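Local coordinates for protein glucose-6-phosphate isomerase (Chlamydia trachomatis D/UW-3/CX, PDB 6OTU) that catalyses the reversible isomerization of glucose-6-phosphate to fructose-6-phosphate, at residues A[108-113]-A[125-130]; A[271-276]-A[291-296]; A[298-303]-A[472-477]. All coordinates share one frame; numbering follows the deposited sequence.

Contact 1. Residues A[108-113]-A[125-130]; sequences HTATRA and AAIARH
Ile127 meets Ala110 with its CG2 methyl, which a chi1 of -65° sets anti to the backbone N, while CG1 swings to the side of that N and carries the end of the side chain away from segment 108-113. Ile127 CG2 lies 3.5 Å from Ala110 CB, and the same methyl is 4.2 Å from Thr111 CG2, where the two side chains lie side by side and point the same way. A beta-branched residue suits this place because one methyl can be spent on the neighbouring segment while CG1 leads away from it; the Ile127 side chain also touches Ser265. Alanine suits position 110: the CA atoms of Ala110 and Ala128 approach to 4.9 Å, a spacing that small side chains permit. The backbone then takes part directly, Ala128 CA standing 3.4 Å from Ala110 O as a CA-H...O contact with 147° at the hydrogen. Thr111 turns its methyl to Ile127 and its hydroxyl back to its own turn, where OG1 donates to His108 O over 2.6 Å in the carbonyl plane; the same carbonyl also accepts from Thr111 N. Beyond the pair, Thr111 OG1 is hydrogen-bonded to Thr273 OG1. The contact packs the short, weakly bonded helical turn at about 110-113 against the long helix 122-148. With no classical hydrogen bond between the segments, it rests on methyl packing and one C-H...O approach.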
loop_
_atom_site.group_PDB
_atom_site.type_symbol
_atom_site.label_atom_id
_atom_site.label_comp_id
_atom_site.label_asym_id
_atom_site.label_seq_id
_atom_site.Cartn_x
_atom_site.Cartn_y
_atom_site.Cartn_z
ATOM N N HIS A 108 6.366 -7.170 -24.485
ATOM C CA HIS A 108 6.705 -7.972 -23.313
ATOM C C HIS A 108 6.240 -9.429 -23.456
ATOM O O HIS A 108 6.911 -10.331 -22.940
ATOM C CB HIS A 108 6.140 -7.332 -22.043
ATOM C CG HIS A 108 4.691 -6.971 -22.137
ATOM N ND1 HIS A 108 4.244 -5.851 -22.806
ATOM C CD2 HIS A 108 3.588 -7.580 -21.641
ATOM C CE1 HIS A 108 2.928 -5.788 -22.718
ATOM N NE2 HIS A 108 2.505 -6.830 -22.026
ATOM N N THR A 109 5.144 -9.695 -24.191
ATOM C CA THR A 109 4.745 -11.092 -24.407
ATOM C C THR A 109 5.810 -11.883 -25.171
ATOM O O THR A 109 5.963 -13.094 -24.959
ATOM C CB THR A 109 3.399 -11.190 -25.149
ATOM O OG1 THR A 109 3.452 -10.485 -26.392
ATOM C CG2 THR A 109 2.255 -10.644 -24.295
ATOM N N ALA A 110 6.556 -11.226 -26.059
ATOM C CA ALA A 110 7.557 -11.946 -26.828
ATOM C C ALA A 110 8.753 -12.373 -25.971
ATOM O O ALA A 110 9.491 -13.281 -26.376
ATOM C CB ALA A 110 8.005 -11.095 -28.017
ATOM N N THR A 111 8.947 -11.773 -24.788
ATOM C CA THR A 111 10.056 -12.188 -23.928
ATOM C C THR A 111 9.845 -13.561 -23.301
ATOM O O THR A 111 10.809 -14.140 -22.785
ATOM C CB THR A 111 10.312 -11.171 -22.812
ATOM O OG1 THR A 111 9.188 -11.120 -21.927
ATOM C CG2 THR A 111 10.555 -9.801 -23.393
ATOM N N ARG A 112 8.611 -14.096 -23.328
ATOM C CA ARG A 112 8.355 -15.465 -22.899
ATOM C C ARG A 112 7.715 -16.335 -23.977
ATOM O O ARG A 112 7.582 -17.549 -23.766
ATOM C CB ARG A 112 7.470 -15.488 -21.632
ATOM C CG ARG A 112 6.054 -14.876 -21.780
ATOM C CD ARG A 112 6.030 -13.385 -21.375
ATOM N NE ARG A 112 4.670 -12.895 -21.142
ATOM C CZ ARG A 112 4.358 -11.808 -20.432
ATOM N NH1 ARG A 112 5.304 -11.048 -19.875
ATOM N NH2 ARG A 112 3.081 -11.461 -20.296
ATOM N N ALA A 113 7.322 -15.758 -25.118
ATOM C CA ALA A 113 6.650 -16.532 -26.161
ATOM C C ALA A 113 7.494 -17.719 -26.628
ATOM O O ALA A 113 6.946 -18.732 -27.085
ATOM C CB ALA A 113 6.293 -15.617 -27.341
ATOM N N ALA A 125 9.207 -11.585 -33.613
ATOM C CA ALA A 125 10.111 -12.723 -33.731
ATOM C C ALA A 125 11.520 -12.363 -33.276
ATOM O O ALA A 125 12.211 -13.192 -32.670
ATOM C CB ALA A 125 10.141 -13.234 -35.173
ATOM N N ALA A 126 11.975 -11.146 -33.581
ATOM C CA ALA A 126 13.320 -10.751 -33.172
ATOM C C ALA A 126 13.424 -10.685 -31.657
ATOM O O ALA A 126 14.412 -11.151 -31.075
ATOM C CB ALA A 126 13.701 -9.410 -33.806
ATOM N N ILE A 127 12.405 -10.126 -30.999
ATOM C CA ILE A 127 12.406 -10.070 -29.539
ATOM C C ILE A 127 12.369 -11.478 -28.956
ATOM O O ILE A 127 13.005 -11.761 -27.932
ATOM C CB ILE A 127 11.223 -9.223 -29.023
ATOM C CG1 ILE A 127 11.366 -7.753 -29.436
ATOM C CG2 ILE A 127 11.051 -9.402 -27.499
ATOM C CD1 ILE A 127 12.372 -6.958 -28.622
ATOM N N ALA A 128 11.613 -12.376 -29.582
ATOM C CA ALA A 128 11.526 -13.726 -29.042
ATOM C C ALA A 128 12.869 -14.441 -29.145
ATOM O O ALA A 128 13.298 -15.100 -28.190
ATOM C CB ALA A 128 10.429 -14.527 -29.749
ATOM N N ARG A 129 13.560 -14.319 -30.280
ATOM C CA ARG A 129 14.809 -15.057 -30.360
ATOM C C ARG A 129 15.897 -14.403 -29.529
ATOM O O ARG A 129 16.738 -15.109 -28.966
ATOM C CB ARG A 129 15.295 -15.237 -31.799
ATOM C CG ARG A 129 16.157 -16.493 -31.837
ATOM C CD ARG A 129 17.178 -16.600 -32.944
ATOM N NE ARG A 129 16.775 -15.922 -34.159
ATOM C CZ ARG A 129 17.318 -14.792 -34.579
ATOM N NH1 ARG A 129 16.900 -14.250 -35.706
ATOM N NH2 ARG A 129 18.281 -14.208 -33.875
ATOM N N HIS A 130 15.885 -13.079 -29.397
ATOM C CA HIS A 130 16.879 -12.455 -28.530
ATOM C C HIS A 130 16.635 -12.798 -27.066
ATOM O O HIS A 130 17.589 -13.004 -26.307
ATOM C CB HIS A 130 16.898 -10.954 -28.759
ATOM C CG HIS A 130 17.442 -10.579 -30.096
ATOM N ND1 HIS A 130 16.902 -9.573 -30.867
ATOM C CD2 HIS A 130 18.459 -11.105 -30.817
ATOM C CE1 HIS A 130 17.573 -9.486 -32.001
ATOM N NE2 HIS A 130 18.524 -10.404 -31.994
#

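Contact 2. Residues A[271-276]-A[291-296]; sequences SATSMV and IEFLQG
A type I beta turn from Ser271 to Ser274 leads into helix 275-285 and lies beside helix 287-303, with Thr273 and Leu294 nearest in the backbone at 6.4 Å between CA atoms. The arrangement is a turn followed by a capped helix start: Ser274 occupies the N-cap, and its OG accepts from Val276 N at 3.3 Å with an N-H...O angle of 161°. Serine fits that place because its short hydroxyl can serve the helix and the turn together; OG also donates to Ser271 O in the carbonyl plane, on a lone pair.

Across the contact, the middle of the turn meets two successive residues of helix 287-303. Phe293 has CG anti to its backbone N (chi1 165°), which extends the ring toward the turn, where Ala272 O lies at the ring edge, near its plane, 3.6 Å from Phe293 CE2. Thr273 crosses the phenylalanine side chain at about a right angle, and its CG2 comes obliquely to within 3.7 Å of Phe293 CZ. A threonine serves two surroundings here, giving a methyl to the aromatic ring while OG1 is hydrogen-bonded to Arg112 NH1 as well as to Thr111. Phe293 is also touched by Met167 and Met171 of helix 162-172 and by Leu473 of helix 466-487, an apolar setting that suits an aromatic ring. Leu294 completes the buried contact through one branch of its fork: CD2 sits 3.8 Å from Thr273 CB and reaches 3.3 Å from Thr273 O.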
loop_
_atom_site.group_PDB
_atom_site.type_symbol
_atom_site.label_atom_id
_atom_site.label_comp_id
_atom_site.label_asym_id
_atom_site.label_seq_id
_atom_site.Cartn_x
_atom_site.Cartn_y
_atom_site.Cartn_z
ATOM N N SER A 271 8.313 -5.662 -17.505
ATOM C CA SER A 271 9.615 -6.241 -17.822
ATOM C C SER A 271 10.047 -7.366 -16.879
ATOM O O SER A 271 11.158 -7.892 -17.033
ATOM C CB SER A 271 10.677 -5.133 -17.848
ATOM O OG SER A 271 10.932 -4.655 -16.545
ATOM N N ALA A 272 9.200 -7.762 -15.923
ATOM C CA ALA A 272 9.595 -8.791 -14.963
ATOM C C ALA A 272 9.920 -10.128 -15.634
ATOM O O ALA A 272 10.720 -10.895 -15.094
ATOM C CB ALA A 272 8.503 -8.983 -13.909
ATOM N N THR A 273 9.331 -10.430 -16.797
ATOM C CA THR A 273 9.665 -11.667 -17.507
ATOM C C THR A 273 10.884 -11.531 -18.420
ATOM O O THR A 273 11.283 -12.524 -19.043
ATOM C CB THR A 273 8.495 -12.163 -18.359
ATOM O OG1 THR A 273 8.175 -11.176 -19.351
ATOM C CG2 THR A 273 7.277 -12.478 -17.510
ATOM N N SER A 274 11.456 -10.333 -18.542
ATOM C CA SER A 274 12.691 -10.145 -19.283
ATOM C C SER A 274 13.864 -10.381 -18.330
ATOM O O SER A 274 13.691 -10.867 -17.207
ATOM C CB SER A 274 12.742 -8.753 -19.917
ATOM O OG SER A 274 12.936 -7.744 -18.940
ATOM N N MET A 275 15.076 -10.023 -18.755
ATOM C CA MET A 275 16.213 -10.143 -17.854
ATOM C C MET A 275 16.124 -9.201 -16.649
ATOM O O MET A 275 16.899 -9.375 -15.700
ATOM C CB MET A 275 17.507 -9.897 -18.623
ATOM C CG MET A 275 17.754 -10.896 -19.764
ATOM S SD MET A 275 17.693 -12.639 -19.261
ATOM C CE MET A 275 18.905 -12.619 -17.970
ATOM N N VAL A 276 15.214 -8.217 -16.669
ATOM C CA VAL A 276 14.967 -7.380 -15.497
ATOM C C VAL A 276 14.612 -8.241 -14.284
ATOM O O VAL A 276 15.110 -8.014 -13.170
ATOM C CB VAL A 276 13.862 -6.350 -15.799
ATOM C CG1 VAL A 276 13.441 -5.609 -14.513
ATOM C CG2 VAL A 276 14.332 -5.383 -16.861
ATOM N N ILE A 291 12.420 -20.377 -15.821
ATOM C CA ILE A 291 11.732 -20.905 -16.996
ATOM C C ILE A 291 10.288 -21.295 -16.659
ATOM O O ILE A 291 9.362 -21.068 -17.454
ATOM C CB ILE A 291 12.531 -22.086 -17.580
ATOM C CG1 ILE A 291 13.902 -21.605 -18.076
ATOM C CG2 ILE A 291 11.739 -22.787 -18.687
ATOM C CD1 ILE A 291 13.811 -20.429 -18.998
ATOM N N GLU A 292 10.070 -21.902 -15.486
ATOM C CA GLU A 292 8.707 -22.233 -15.077
ATOM C C GLU A 292 7.862 -20.978 -14.954
ATOM O O GLU A 292 6.690 -20.965 -15.354
ATOM C CB GLU A 292 8.715 -22.990 -13.752
ATOM C CG GLU A 292 9.397 -24.325 -13.819
ATOM C CD GLU A 292 9.397 -25.026 -12.481
ATOM O OE1 GLU A 292 9.973 -26.135 -12.396
ATOM O OE2 GLU A 292 8.824 -24.463 -11.516
ATOM N N PHE A 293 8.445 -19.918 -14.387
ATOM C CA PHE A 293 7.798 -18.611 -14.331
ATOM C C PHE A 293 7.429 -18.110 -15.728
ATOM O O PHE A 293 6.324 -17.592 -15.933
ATOM C CB PHE A 293 8.749 -17.649 -13.613
ATOM C CG PHE A 293 8.424 -16.187 -13.761
ATOM C CD1 PHE A 293 7.273 -15.648 -13.205
ATOM C CD2 PHE A 293 9.323 -15.337 -14.387
ATOM C CE1 PHE A 293 6.999 -14.276 -13.290
ATOM C CE2 PHE A 293 9.061 -13.982 -14.499
ATOM C CZ PHE A 293 7.888 -13.442 -13.942
ATOM N N LEU A 294 8.345 -18.262 -16.704
ATOM C CA LEU A 294 8.052 -17.857 -18.080
ATOM C C LEU A 294 6.940 -18.705 -18.689
ATOM O O LEU A 294 6.077 -18.177 -19.404
ATOM C CB LEU A 294 9.308 -17.940 -18.966
ATOM C CG LEU A 294 10.506 -17.011 -18.721
ATOM C CD1 LEU A 294 11.534 -17.038 -19.885
ATOM C CD2 LEU A 294 10.062 -15.572 -18.388
ATOM N N GLN A 295 6.951 -20.022 -18.445
ATOM C CA GLN A 295 5.900 -20.869 -19.004
ATOM C C GLN A 295 4.526 -20.470 -18.472
ATOM O O GLN A 295 3.541 -20.476 -19.220
ATOM C CB GLN A 295 6.195 -22.339 -18.715
ATOM C CG GLN A 295 7.411 -22.852 -19.481
ATOM C CD GLN A 295 7.855 -24.237 -19.038
ATOM O OE1 GLN A 295 7.878 -24.554 -17.844
ATOM N NE2 GLN A 295 8.216 -25.073 -20.005
ATOM N N GLY A 296 4.444 -20.072 -17.197
ATOM C CA GLY A 296 3.161 -19.636 -16.655
ATOM C C GLY A 296 2.637 -18.379 -17.324
ATOM O O GLY A 296 1.450 -18.275 -17.638
#

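Contact 3. Residues A[298-303]-A[472-477]; sequences AAIDAH and LLAFYE
Helix 298-303 and helix 472-477 run in broadly the same direction, their axes crossing at -35° and approaching to 8.3 Å. The closest backbone pair is Ile300 and Ala474, whose CA atoms are 6.1 Å apart, a spacing suited to an alanine on one helix. Ala474 CB meets the branch point of the isoleucine, lying 3.8 Å from Ile300 CB. Ile300 CG2, placed anti to its own backbone N by a chi1 of -73°, passes Ala474 CB and packs 3.7 Å from Phe475 N, so the methyl rests against the backbone of the facing helix. Beside it, Asp301 brings OD1 to 3.9 Å from Ala474 CB. The polar end of this aspartate is held from outside the pair: OD1 is hydrogen-bonded to His478 NE2, and OD2 forms a salt bridge with Arg112, which also pairs with Glu477 OE1. Buried Asp301 and Glu477 have carboxylate oxygens OD1 and OE1 5.5 Å apart; the shared arginine would offset their mutual repulsion. Helix 287-303, through its C-terminal end, is thus joined to helix 466-487 by apolar packing with no hydrogen bond between the two segments, and the charged groups lie at its border.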
loop_
_atom_site.group_PDB
_atom_site.type_symbol
_atom_site.label_atom_id
_atom_site.label_comp_id
_atom_site.label_asym_id
_atom_site.label_seq_id
_atom_site.Cartn_x
_atom_site.Cartn_y
_atom_site.Cartn_z
ATOM N N ALA A 298 3.570 -17.291 -20.447
ATOM C CA ALA A 298 3.250 -17.595 -21.844
ATOM C C ALA A 298 1.907 -18.309 -21.982
ATOM O O ALA A 298 1.186 -18.105 -22.968
ATOM C CB ALA A 298 4.358 -18.438 -22.462
ATOM N N ALA A 299 1.545 -19.133 -20.998
ATOM C CA ALA A 299 0.271 -19.839 -21.067
ATOM C C ALA A 299 -0.907 -18.870 -20.993
ATOM O O ALA A 299 -1.937 -19.097 -21.636
ATOM C CB ALA A 299 0.197 -20.888 -19.958
ATOM N N ILE A 300 -0.778 -17.789 -20.211
ATOM C CA ILE A 300 -1.851 -16.798 -20.134
ATOM C C ILE A 300 -1.867 -15.920 -21.386
ATOM O O ILE A 300 -2.944 -15.581 -21.899
ATOM C CB ILE A 300 -1.744 -15.955 -18.838
ATOM C CG1 ILE A 300 -2.157 -16.770 -17.595
ATOM C CG2 ILE A 300 -2.621 -14.713 -18.915
ATOM C CD1 ILE A 300 -3.570 -17.354 -17.648
ATOM N N ASP A 301 -0.686 -15.535 -21.894
ATOM C CA ASP A 301 -0.614 -14.876 -23.198
ATOM C C ASP A 301 -1.449 -15.616 -24.237
ATOM O O ASP A 301 -2.211 -15.002 -24.989
ATOM C CB ASP A 301 0.834 -14.783 -23.683
ATOM C CG ASP A 301 1.722 -13.948 -22.766
ATOM O OD1 ASP A 301 1.190 -13.233 -21.885
ATOM O OD2 ASP A 301 2.960 -14.036 -22.919
ATOM N N ALA A 302 -1.307 -16.942 -24.307
ATOM C CA ALA A 302 -2.085 -17.684 -25.292
ATOM C C ALA A 302 -3.567 -17.685 -24.930
ATOM O O ALA A 302 -4.429 -17.554 -25.807
ATOM C CB ALA A 302 -1.551 -19.109 -25.420
ATOM N N HIS A 303 -3.878 -17.793 -23.637
ATOM C CA HIS A 303 -5.269 -17.887 -23.208
ATOM C C HIS A 303 -6.021 -16.579 -23.431
ATOM O O HIS A 303 -7.237 -16.603 -23.660
ATOM C CB HIS A 303 -5.318 -18.309 -21.738
ATOM C CG HIS A 303 -6.641 -18.070 -21.070
ATOM N ND1 HIS A 303 -7.702 -18.943 -21.179
ATOM C CD2 HIS A 303 -7.057 -17.071 -20.257
ATOM C CE1 HIS A 303 -8.722 -18.477 -20.479
ATOM N NE2 HIS A 303 -8.357 -17.339 -19.915
ATOM N N LEU A 472 -0.261 -15.306 -12.918
ATOM C CA LEU A 472 -0.904 -14.181 -12.246
ATOM C C LEU A 472 -0.360 -12.857 -12.753
ATOM O O LEU A 472 -1.116 -11.899 -12.955
ATOM C CB LEU A 472 -0.699 -14.277 -10.737
ATOM C CG LEU A 472 -1.818 -14.850 -9.870
ATOM C CD1 LEU A 472 -1.308 -15.014 -8.451
ATOM C CD2 LEU A 472 -3.050 -13.956 -9.901
ATOM N N LEU A 473 0.957 -12.779 -12.944
ATOM C CA LEU A 473 1.547 -11.573 -13.505
ATOM C C LEU A 473 0.962 -11.281 -14.878
ATOM O O LEU A 473 0.445 -10.183 -15.117
ATOM C CB LEU A 473 3.065 -11.714 -13.579
ATOM C CG LEU A 473 3.831 -10.527 -14.156
ATOM C CD1 LEU A 473 3.821 -9.387 -13.156
ATOM C CD2 LEU A 473 5.245 -10.936 -14.449
ATOM N N ALA A 474 0.995 -12.272 -15.785
ATOM C CA ALA A 474 0.506 -12.038 -17.139
ATOM C C ALA A 474 -0.985 -11.720 -17.136
ATOM O O ALA A 474 -1.456 -10.906 -17.941
ATOM C CB ALA A 474 0.796 -13.259 -18.037
ATOM N N PHE A 475 -1.731 -12.352 -16.234
ATOM C CA PHE A 475 -3.150 -12.074 -16.075
ATOM C C PHE A 475 -3.422 -10.589 -15.911
ATOM O O PHE A 475 -4.287 -10.026 -16.587
ATOM C CB PHE A 475 -3.670 -12.838 -14.870
ATOM C CG PHE A 475 -5.051 -12.473 -14.479
ATOM C CD1 PHE A 475 -6.136 -12.937 -15.211
ATOM C CD2 PHE A 475 -5.283 -11.703 -13.346
ATOM C CE1 PHE A 475 -7.441 -12.621 -14.832
ATOM C CE2 PHE A 475 -6.578 -11.378 -12.960
ATOM C CZ PHE A 475 -7.659 -11.846 -13.694
ATOM N N TYR A 476 -2.696 -9.941 -14.996
ATOM C CA TYR A 476 -2.947 -8.535 -14.720
ATOM C C TYR A 476 -2.389 -7.653 -15.827
ATOM O O TYR A 476 -2.992 -6.627 -16.167
ATOM C CB TYR A 476 -2.369 -8.153 -13.353
ATOM C CG TYR A 476 -3.370 -8.353 -12.234
ATOM C CD1 TYR A 476 -4.409 -7.449 -12.054
ATOM C CD2 TYR A 476 -3.308 -9.471 -11.387
ATOM C CE1 TYR A 476 -5.346 -7.629 -11.050
ATOM C CE2 TYR A 476 -4.247 -9.663 -10.383
ATOM C CZ TYR A 476 -5.265 -8.732 -10.216
ATOM O OH TYR A 476 -6.213 -8.867 -9.220
ATOM N N GLU A 477 -1.249 -8.035 -16.410
ATOM C CA GLU A 477 -0.740 -7.301 -17.567
ATOM C C GLU A 477 -1.803 -7.221 -18.655
ATOM O O GLU A 477 -2.059 -6.150 -19.205
ATOM C CB GLU A 477 0.543 -7.948 -18.107
ATOM C CG GLU A 477 1.720 -7.836 -17.140
ATOM C CD GLU A 477 3.013 -8.415 -17.688
ATOM O OE1 GLU A 477 2.981 -9.114 -18.737
ATOM O OE2 GLU A 477 4.075 -8.150 -17.074
#

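Overall arrangement
From the N terminus, contact 1 closes a short loop between helix 110-113 and helix 122-148. Contact 2 follows in series, joining the turn 271-276 to helix 287-303 and closing a loop made almost wholly of helix, 275-285 and the start of 287-303. Contact 3 opens only after that and spans a far longer loop, bringing the C-terminal end of helix 287-303 to helix 466-487. None of the three loops nests or crosses. Contacts 2 and 3 share helix 287-303, and Leu473 packs on residues of 271-276 and 291-296. Arg112, in segment 108-113 but turned away from 125-130, joins that segment to the other two contacts.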